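Local structure of ureidoglycolate hydrolase (Arabidopsis thaliana, 4PXE) at residues G281-L286 with S300-D305; A86-S91 with F202-L207; I209-I214 with G399-P404; R150-S155 with S192-K197. The protein hydrolyses (S)-ureidoglycolate to glyoxylate, ammonium and carbon dioxide with two manganese ions per subunit, completing the breakdown of purines without forming urea. One frame throughout, in Å; residues are numbered along the deposited sequence.

Contact 1 (G281-L286 with S300-D305); sequences GTVGIL and SHLEID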
# COMPACT_ATOMS: atom_id res chain seq x y z
N GLY A 281 -1.39 21.77 2.57
CA GLY A 281 -2.21 20.57 2.62
C GLY A 281 -1.56 19.49 1.79
O GLY A 281 -0.92 19.78 0.78
N THR A 282 -1.70 18.25 2.23
CA THR A 282 -0.95 17.14 1.64
C THR A 282 -1.78 15.87 1.72
O THR A 282 -2.47 15.62 2.71
CB THR A 282 0.35 16.90 2.43
OG1 THR A 282 1.03 18.15 2.65
CG2 THR A 282 1.29 15.94 1.71
N VAL A 283 -1.69 15.05 0.68
CA VAL A 283 -2.14 13.67 0.76
C VAL A 283 -0.90 12.78 0.79
O VAL A 283 -0.30 12.49 -0.25
CB VAL A 283 -3.05 13.31 -0.43
CG1 VAL A 283 -3.47 11.84 -0.35
CG2 VAL A 283 -4.27 14.24 -0.46
N GLY A 284 -0.51 12.36 1.99
CA GLY A 284 0.68 11.53 2.15
C GLY A 284 0.38 10.05 2.07
O GLY A 284 1.28 9.25 1.84
N ILE A 285 -0.88 9.69 2.26
CA ILE A 285 -1.31 8.30 2.18
C ILE A 285 -2.49 8.18 1.21
O ILE A 285 -3.47 8.92 1.32
CB ILE A 285 -1.70 7.75 3.57
CG1 ILE A 285 -0.45 7.56 4.43
CG2 ILE A 285 -2.50 6.44 3.44
CD1 ILE A 285 -0.75 7.22 5.88
N LEU A 286 -2.36 7.27 0.25
CA LEU A 286 -3.44 6.98 -0.69
C LEU A 286 -3.30 5.50 -1.00
O LEU A 286 -2.34 5.10 -1.67
CB LEU A 286 -3.31 7.83 -1.96
CG LEU A 286 -4.55 7.96 -2.87
CD1 LEU A 286 -4.34 8.99 -3.97
CD2 LEU A 286 -4.93 6.61 -3.49
N SER A 300 -10.89 3.01 -1.71
CA SER A 300 -9.69 3.83 -1.62
C SER A 300 -9.69 4.52 -0.27
O SER A 300 -10.74 4.79 0.31
CB SER A 300 -9.63 4.85 -2.75
OG SER A 300 -10.73 5.74 -2.72
N HIS A 301 -8.49 4.80 0.23
CA HIS A 301 -8.28 5.31 1.58
C HIS A 301 -7.25 6.41 1.47
O HIS A 301 -6.12 6.17 1.02
CB HIS A 301 -7.75 4.16 2.46
CG HIS A 301 -7.31 4.58 3.83
ND1 HIS A 301 -8.14 4.50 4.93
CD2 HIS A 301 -6.13 5.05 4.28
CE1 HIS A 301 -7.48 4.93 6.00
NE2 HIS A 301 -6.26 5.27 5.63
N LEU A 302 -7.64 7.63 1.86
CA LEU A 302 -6.73 8.78 1.87
C LEU A 302 -6.55 9.29 3.27
O LEU A 302 -7.49 9.29 4.06
CB LEU A 302 -7.29 9.95 1.07
CG LEU A 302 -7.68 9.77 -0.38
CD1 LEU A 302 -9.12 9.29 -0.44
CD2 LEU A 302 -7.48 11.07 -1.16
N GLU A 303 -5.34 9.74 3.58
CA GLU A 303 -5.12 10.47 4.82
C GLU A 303 -4.51 11.81 4.45
O GLU A 303 -3.51 11.88 3.72
CB GLU A 303 -4.24 9.68 5.79
CG GLU A 303 -4.83 8.31 6.05
CD GLU A 303 -4.17 7.55 7.18
OE1 GLU A 303 -3.51 8.17 8.04
OE2 GLU A 303 -4.31 6.31 7.20
N ILE A 304 -5.15 12.87 4.94
CA ILE A 304 -4.91 14.23 4.50
C ILE A 304 -4.45 15.08 5.67
O ILE A 304 -5.06 15.03 6.74
CB ILE A 304 -6.20 14.84 3.93
CG1 ILE A 304 -6.72 13.97 2.77
CG2 ILE A 304 -5.97 16.27 3.47
CD1 ILE A 304 -8.13 14.35 2.28
N ASP A 305 -3.37 15.83 5.47
CA ASP A 305 -2.81 16.71 6.49
C ASP A 305 -3.05 18.13 5.99
O ASP A 305 -2.77 18.43 4.84
CB ASP A 305 -1.30 16.41 6.62
CG ASP A 305 -0.59 17.33 7.59
OD1 ASP A 305 -0.40 18.52 7.26
OD2 ASP A 305 -0.19 16.85 8.66
O HOH W 1 0.11 19.65 4.73
O HOH W 2 -1.46 13.46 4.11

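Contact 2 (A86-S91 with F202-L207); sequences AVATGS and FAFLEL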
# COMPACT_ATOMS: atom_id res chain seq x y z
N ALA A 86 8.09 22.07 38.76
CA ALA A 86 9.40 21.95 38.13
C ALA A 86 9.46 22.66 36.78
O ALA A 86 8.43 23.00 36.21
CB ALA A 86 9.77 20.49 37.97
N VAL A 87 10.67 22.88 36.30
CA VAL A 87 10.87 23.33 34.92
C VAL A 87 11.09 22.09 34.07
O VAL A 87 12.00 21.31 34.34
CB VAL A 87 12.09 24.25 34.79
CG1 VAL A 87 12.15 24.87 33.39
CG2 VAL A 87 12.05 25.34 35.86
N ALA A 88 10.24 21.92 33.06
CA ALA A 88 10.27 20.72 32.23
C ALA A 88 10.81 21.00 30.83
O ALA A 88 10.68 22.11 30.31
CB ALA A 88 8.87 20.10 32.13
N THR A 89 11.42 19.99 30.23
CA THR A 89 11.87 20.09 28.85
C THR A 89 11.84 18.71 28.23
O THR A 89 12.03 17.72 28.93
CB THR A 89 13.29 20.69 28.74
OG1 THR A 89 13.63 20.89 27.35
CG2 THR A 89 14.33 19.77 29.38
N GLY A 90 11.62 18.63 26.93
CA GLY A 90 11.68 17.33 26.30
C GLY A 90 11.14 17.30 24.89
O GLY A 90 10.76 18.34 24.34
N SER A 91 11.12 16.11 24.31
CA SER A 91 10.72 15.92 22.92
C SER A 91 10.46 14.43 22.69
O SER A 91 10.28 13.67 23.65
CB SER A 91 11.80 16.46 21.97
OG SER A 91 11.30 16.72 20.67
N PHE A 202 6.23 24.66 36.14
CA PHE A 202 6.45 26.11 36.07
C PHE A 202 6.53 26.59 34.62
O PHE A 202 5.97 27.63 34.27
CB PHE A 202 7.74 26.46 36.83
CG PHE A 202 8.02 27.94 36.93
CD1 PHE A 202 7.19 28.77 37.68
CD2 PHE A 202 9.14 28.49 36.33
CE1 PHE A 202 7.46 30.12 37.79
CE2 PHE A 202 9.41 29.85 36.44
CZ PHE A 202 8.57 30.66 37.18
N ALA A 203 7.22 25.82 33.77
CA ALA A 203 7.30 26.10 32.35
C ALA A 203 7.70 24.82 31.66
O ALA A 203 8.21 23.90 32.30
CB ALA A 203 8.32 27.19 32.06
N PHE A 204 7.44 24.76 30.35
CA PHE A 204 7.90 23.67 29.49
C PHE A 204 8.66 24.22 28.28
O PHE A 204 8.15 25.09 27.58
CB PHE A 204 6.74 22.80 28.99
CG PHE A 204 7.17 21.77 27.99
CD1 PHE A 204 7.75 20.59 28.42
CD2 PHE A 204 7.06 22.00 26.63
CE1 PHE A 204 8.20 19.65 27.51
CE2 PHE A 204 7.51 21.06 25.72
CZ PHE A 204 8.08 19.89 26.17
N LEU A 205 9.86 23.71 28.04
CA LEU A 205 10.69 24.14 26.91
C LEU A 205 10.98 22.97 26.00
O LEU A 205 11.27 21.88 26.47
CB LEU A 205 12.04 24.65 27.42
CG LEU A 205 12.05 25.54 28.65
CD1 LEU A 205 13.49 25.89 29.00
CD2 LEU A 205 11.25 26.80 28.39
N GLU A 206 10.95 23.19 24.68
CA GLU A 206 11.37 22.15 23.74
C GLU A 206 12.43 22.67 22.78
O GLU A 206 12.21 23.67 22.09
CB GLU A 206 10.16 21.64 22.95
CG GLU A 206 10.49 20.49 21.99
CD GLU A 206 9.27 19.77 21.45
OE1 GLU A 206 8.12 20.23 21.66
OE2 GLU A 206 9.46 18.71 20.81
N LEU A 207 13.57 22.00 22.76
CA LEU A 207 14.63 22.27 21.78
C LEU A 207 14.34 21.43 20.54
O LEU A 207 14.06 20.24 20.67
CB LEU A 207 15.98 21.89 22.39
CG LEU A 207 17.19 21.85 21.45
CD1 LEU A 207 17.50 23.23 20.86
CD2 LEU A 207 18.39 21.29 22.18
O HOH W 3 14.12 19.79 24.69
O HOH W 4 13.65 17.94 19.28

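Contact 3 (I209-I214 with G399-P404); sequences IEQGPI and GYSHKP. With MN (manganese (II) ion), chain D.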
# COMPACT_ATOMS: atom_id res chain seq x y z
N ILE A 209 15.04 21.04 15.93
CA ILE A 209 15.50 21.60 14.66
C ILE A 209 14.38 22.44 14.03
O ILE A 209 13.19 22.14 14.19
CB ILE A 209 16.00 20.52 13.68
CG1 ILE A 209 14.87 19.54 13.32
CG2 ILE A 209 17.18 19.78 14.29
CD1 ILE A 209 15.20 18.62 12.12
N GLU A 210 14.76 23.49 13.31
CA GLU A 210 13.77 24.39 12.75
C GLU A 210 12.78 23.71 11.79
O GLU A 210 11.61 24.07 11.76
CB GLU A 210 14.46 25.53 11.99
CG GLU A 210 13.47 26.52 11.37
CD GLU A 210 14.09 27.46 10.38
OE1 GLU A 210 15.29 27.77 10.53
OE2 GLU A 210 13.39 27.91 9.44
N GLN A 211 13.27 22.74 11.01
CA GLN A 211 12.48 22.13 9.93
C GLN A 211 12.07 23.18 8.90
O GLN A 211 11.01 23.08 8.27
CB GLN A 211 11.28 21.35 10.48
CG GLN A 211 11.71 20.34 11.52
CD GLN A 211 10.56 19.54 12.10
OE1 GLN A 211 9.76 20.06 12.87
NE2 GLN A 211 10.50 18.26 11.76
N GLY A 212 12.93 24.18 8.73
CA GLY A 212 12.79 25.19 7.69
C GLY A 212 14.16 25.79 7.46
O GLY A 212 15.10 25.49 8.20
N PRO A 213 14.29 26.64 6.44
CA PRO A 213 15.60 27.14 6.02
C PRO A 213 15.91 28.54 6.55
O PRO A 213 16.96 29.07 6.20
CB PRO A 213 15.45 27.21 4.51
CG PRO A 213 14.02 27.64 4.34
CD PRO A 213 13.25 26.93 5.44
N ILE A 214 15.04 29.12 7.36
CA ILE A 214 15.15 30.54 7.72
C ILE A 214 16.41 30.88 8.51
O ILE A 214 17.15 31.81 8.13
CB ILE A 214 13.90 31.05 8.46
CG1 ILE A 214 12.66 30.90 7.58
CG2 ILE A 214 14.10 32.49 8.92
CD1 ILE A 214 12.67 31.78 6.36
N GLY A 399 16.59 23.36 5.47
CA GLY A 399 15.28 23.13 6.05
C GLY A 399 14.77 21.71 5.96
O GLY A 399 13.65 21.44 6.41
N TYR A 400 15.57 20.79 5.41
CA TYR A 400 15.08 19.44 5.13
C TYR A 400 14.64 18.74 6.41
O TYR A 400 15.34 18.77 7.42
CB TYR A 400 16.19 18.58 4.53
CG TYR A 400 16.75 18.97 3.19
CD1 TYR A 400 15.95 19.52 2.19
CD2 TYR A 400 18.09 18.77 2.92
CE1 TYR A 400 16.49 19.84 0.94
CE2 TYR A 400 18.64 19.09 1.69
CZ TYR A 400 17.84 19.62 0.71
OH TYR A 400 18.40 19.94 -0.51
N SER A 401 13.49 18.07 6.35
CA SER A 401 13.05 17.23 7.45
C SER A 401 12.10 16.15 6.93
O SER A 401 11.60 16.25 5.80
CB SER A 401 12.42 18.07 8.56
OG SER A 401 12.29 17.33 9.75
N HIS A 402 11.89 15.11 7.73
CA HIS A 402 11.09 13.95 7.33
C HIS A 402 11.66 13.25 6.10
O HIS A 402 10.93 12.68 5.28
CB HIS A 402 9.62 14.33 7.11
CG HIS A 402 8.85 14.49 8.38
ND1 HIS A 402 7.50 14.80 8.40
CD2 HIS A 402 9.24 14.39 9.67
CE1 HIS A 402 7.10 14.87 9.65
NE2 HIS A 402 8.13 14.62 10.44
N LYS A 403 12.98 13.28 6.01
CA LYS A 403 13.71 12.60 4.94
C LYS A 403 15.17 12.50 5.39
O LYS A 403 15.61 13.26 6.26
CB LYS A 403 13.56 13.31 3.58
CG LYS A 403 13.92 14.78 3.56
CD LYS A 403 13.60 15.33 2.18
CE LYS A 403 13.80 16.83 2.11
NZ LYS A 403 13.48 17.31 0.73
N PRO A 404 15.93 11.54 4.82
CA PRO A 404 17.27 11.27 5.34
C PRO A 404 18.29 12.38 5.12
O PRO A 404 19.36 12.33 5.72
CB PRO A 404 17.69 10.00 4.58
CG PRO A 404 16.81 9.94 3.39
CD PRO A 404 15.50 10.53 3.84
MN MN D . 8.28 14.99 12.72
O HOH W 5 11.07 21.10 6.30
O HOH W 6 8.17 16.77 12.29
O HOH W 7 7.94 15.52 14.77

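Contact 4 (R150-S155 with S192-K197); sequences RLLAGS and SSVFLK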
# COMPACT_ATOMS: atom_id res chain seq x y z
N ARG A 150 -0.96 14.82 24.37
CA ARG A 150 -2.41 15.03 24.39
C ARG A 150 -3.00 14.43 25.66
O ARG A 150 -3.94 14.99 26.24
CB ARG A 150 -3.09 14.42 23.17
CG ARG A 150 -2.89 15.16 21.86
CD ARG A 150 -3.59 14.36 20.74
NE ARG A 150 -3.31 14.84 19.39
CZ ARG A 150 -3.98 15.81 18.79
NH1 ARG A 150 -4.98 16.44 19.42
NH2 ARG A 150 -3.66 16.17 17.55
N LEU A 151 -2.46 13.29 26.08
CA LEU A 151 -2.88 12.67 27.34
C LEU A 151 -2.40 13.45 28.56
O LEU A 151 -3.16 13.65 29.50
CB LEU A 151 -2.42 11.22 27.43
CG LEU A 151 -3.18 10.23 26.54
CD1 LEU A 151 -2.53 8.86 26.61
CD2 LEU A 151 -4.66 10.14 26.94
N LEU A 152 -1.15 13.89 28.56
CA LEU A 152 -0.66 14.70 29.67
C LEU A 152 -1.53 15.94 29.83
O LEU A 152 -1.79 16.39 30.96
CB LEU A 152 0.81 15.09 29.48
CG LEU A 152 1.79 13.91 29.49
CD1 LEU A 152 3.16 14.35 29.01
CD2 LEU A 152 1.89 13.32 30.88
N ALA A 153 -2.00 16.49 28.72
CA ALA A 153 -2.84 17.68 28.73
C ALA A 153 -4.33 17.40 29.02
O ALA A 153 -5.16 18.30 28.94
CB ALA A 153 -2.68 18.46 27.43
N GLY A 154 -4.65 16.14 29.33
CA GLY A 154 -5.96 15.81 29.87
C GLY A 154 -7.10 15.51 28.90
O GLY A 154 -8.26 15.74 29.23
N SER A 155 -6.78 14.97 27.72
CA SER A 155 -7.84 14.64 26.77
C SER A 155 -8.58 13.37 27.18
O SER A 155 -8.09 12.26 26.99
CB SER A 155 -7.27 14.46 25.36
OG SER A 155 -8.29 14.07 24.46
N SER A 192 -6.59 8.02 32.88
CA SER A 192 -6.69 9.30 33.57
C SER A 192 -5.46 9.53 34.45
O SER A 192 -5.13 10.67 34.78
CB SER A 192 -7.96 9.35 34.42
OG SER A 192 -8.14 10.63 35.00
N SER A 193 -4.80 8.44 34.83
CA SER A 193 -3.59 8.49 35.64
C SER A 193 -2.48 9.29 34.96
O SER A 193 -1.57 9.79 35.61
CB SER A 193 -3.08 7.08 35.92
OG SER A 193 -2.66 6.45 34.71
N VAL A 194 -2.57 9.41 33.64
CA VAL A 194 -1.55 10.08 32.84
C VAL A 194 -1.68 11.60 32.92
O VAL A 194 -0.69 12.33 32.81
CB VAL A 194 -1.61 9.60 31.37
CG1 VAL A 194 -0.63 10.38 30.49
CG2 VAL A 194 -1.30 8.12 31.30
N PHE A 195 -2.91 12.07 33.13
CA PHE A 195 -3.22 13.50 33.11
C PHE A 195 -2.38 14.28 34.11
O PHE A 195 -2.26 13.88 35.27
CB PHE A 195 -4.70 13.75 33.46
CG PHE A 195 -5.69 13.16 32.49
CD1 PHE A 195 -5.28 12.50 31.34
CD2 PHE A 195 -7.05 13.28 32.73
CE1 PHE A 195 -6.20 11.96 30.46
CE2 PHE A 195 -7.98 12.75 31.85
CZ PHE A 195 -7.55 12.09 30.72
N LEU A 196 -1.82 15.40 33.66
CA LEU A 196 -1.14 16.31 34.57
C LEU A 196 -2.09 17.41 35.00
O LEU A 196 -2.86 17.93 34.19
CB LEU A 196 0.09 16.94 33.91
CG LEU A 196 1.15 15.98 33.39
CD1 LEU A 196 2.34 16.76 32.87
CD2 LEU A 196 1.55 14.99 34.48
N LYS A 197 -2.03 17.77 36.27
CA LYS A 197 -2.77 18.91 36.77
C LYS A 197 -2.24 20.17 36.10
O LYS A 197 -1.04 20.30 35.87
CB LYS A 197 -2.63 19.01 38.29
CG LYS A 197 -3.92 19.30 39.02
CD LYS A 197 -4.12 20.79 39.22
CE LYS A 197 -3.08 21.35 40.18
NZ LYS A 197 -3.16 20.72 41.53

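Contact 1 (G281-L286 with S300-D305)
Ile285 and Glu303 are set by like torsions: CG1 of Ile285 (chi1 -71°) and CG of Glu303 (chi1 -55°) each stand anti to their own carbonyl carbon, and the two side chains extend next to each other from the same face of the sheet. Ile285 CD1 thereby rests against the carboxylate, 3.6 Å from Glu303 OE1, while Ile285 CG2 meets the edge of the His301 ring, 4.0 Å from His301 CD2. Extended beyond CG, Glu303 receives His301 NE2 on the anti lone pair of OE2, at 2.7 Å, in a bond that is almost straight (177°) and lies in the imidazole plane. The backbones form an antiparallel hairpin within the region involved in dimerization. Thr282 pairs with Asp305, and Glu303 N reaches Ile285 O at 3.0 Å. Between these pairs, Gly284 and Ile285 together face Glu303 in a beta bulge; the direct Gly284 N to Glu303 O bond is weak, but a water sits 2.6 Å from each of these two atoms. On the other face Val283, Leu302 and Ile304 pack against helix 256-272. Thr282 OG1 bonds to Arg253 of the second subunit, and Asp305 forms a salt bridge with Arg307. With an alanine in place of Glu303, His301 NE2 would probably lose its acceptor and a gap would open beside Ile285 CD1. Because His301 ND1 bonds to Glu237, the imidazole lies between two carboxylates, which would tend to favour its protonated form.

Contact 2 (A86-S91 with F202-L207)
Ala88 and Phe204 pair as neighbours in parallel strands of the M20 catalytic domain. The backbone bonds of the pairing are Ala88 N to Ala203 O, at 2.9 Å and nearly straight (174°), Leu205 N to Ala88 O, and a weak last one, Gly90 N to Leu205 O. At the corner where the second strand begins, Phe202 N bonds to Ala86 O.

Two hydroxyls add side-chain bonds. Thr89 OG1, placed anti to its backbone N (chi1 -174°), donates to Leu205 O at 2.7 Å from above the carbonyl plane, and a water joins it to Leu207 N. Ser91 OG donates to Glu206 OE2, also at 2.7 Å, on the anti side of the carboxylate, whose other oxygen bonds to Ser380. A second water links Ser91 OG with Leu207 O.

The Phe204 ring lies along Ala88 to Gly90 of the neighbouring strand, with Phe204 CD1 3.9 Å from Ala88 CB. On the other face, Thr89 and Leu205 pack against helix 410-429.

Gly90 O is buried without a polar partner, facing carbon instead: Phe204 CZ is 3.6 Å from Gly90 O. At the end of the strand, Ser91 OG bonded to Glu206 OE2 adds a side-chain tie, which is likely to steady the chain just before His92, a ligand of the catalytic manganese.

Contact 3 (I209-I214 with G399-P404)
At the edge of the binuclear manganese site, two irregular loops meet where Gln211 reaches Ser401. The glutamine chain is extended beyond CG, and Gln211 NE2 gives a hydrogen bond to Ser401 OG at 2.8 Å, nearly straight (171°) and almost in the plane of the amide. Ser401 OG, anti to its backbone N (chi1 -166°), comes forward to receive it and is also hydrogen-bonded to Glu406. A water beside NE2 is modelled too close to the metal for its position to be trusted. Shortening Gln211 to an alanine would probably deprive Ser401 OG of this amide donor and open a gap between the two loops. Gln211 also belongs to the substrate-binding site, together with Ile209 and Glu210. Directly after Ser401, His402 binds manganese through His402 NE2 at 2.3 Å, with Asp103 and Glu138 as the other protein ligands of this ion, as in the co-catalytic centres of the M20 family. Its ND1 bonds to Asn294 O of the second subunit, and its ring stacks on His244 of that subunit. Farther back the loops touch through backbone. Gly399 CA lies 3.2 Å from Gly212 O; a beta carbon on Gly399 would point at the other loop and run into Gly212 C and Pro213 N. A water bridges Gln211 O and Gly399 O, donating to both. Beyond it, the Glu210 carboxylate accepts Ile214 N and Leu215 N at the start of helix 214-218.

Contact 4 (R150-S155 with S192-K197)
Phe195 lies across the end of helix 147-152, packed on Gly154. From CB the side chain leaves with CG anti to the carbonyl carbon (chi1 -63°), which brings Phe195 CG within 3.7 Å of Gly154 CA. Phe195 CD1 comes close to Leu151 O, at 3.0 Å, and CE1 continues past the same oxygen to the CD2 methyl of Leu151. At the tip, Phe195 CZ lies 3.8 Å from Ser155 O, while CE2 is nearest the Gly154 carbonyl. The ring is sandwiched between two backbone alpha carbons: Gly154 CA stands over the middle of one face in a CH-pi contact, and Ser192 CA, from the phenylalanine's own segment, covers the opposite face.

The glycine belongs to a Schellman motif: with positive phi it ends the helix, Gly154 N returning to Leu151 O and Ser155 N to Arg150 O. Ser155 then serves as N-cap of helix 156-164, its OG bonded to Leu158 N, so the ring covers the turn between two helices.

Beside it, Leu196 N donates to Leu152 O at 2.9 Å. The Leu152 and Leu196 side chains run alongside each other, Leu152 CD2 3.7 Å from Leu196 CG. Val194 CG1 presses on Leu151 CB at 3.6 Å and also reaches Leu152 CD2; Leu151 itself continues into contact with Leu158 and Leu162 of helix 156-164.

In the fold
Contact 4 falls within the chain excursion that contact 2 closes, their centres about 16 Å apart; contact 1 likewise falls between the two segments of contact 3, with centres about 21 Å apart. Strand 201-209 joins the two groups, carrying 202-207 of contact 2 and running directly into 209-214 of contact 3, so that parallel strand pairing leads to the metal site. Contacts 1 and 2 lie on opposite sides of the chain's centre, about 32 Å between centres. Contact 1 belongs to the region involved in dimerization, and both it and contact 3 touch the second subunit, which therefore contributes to the surroundings of the manganese site; contacts 2 and 4 are internal to one subunit.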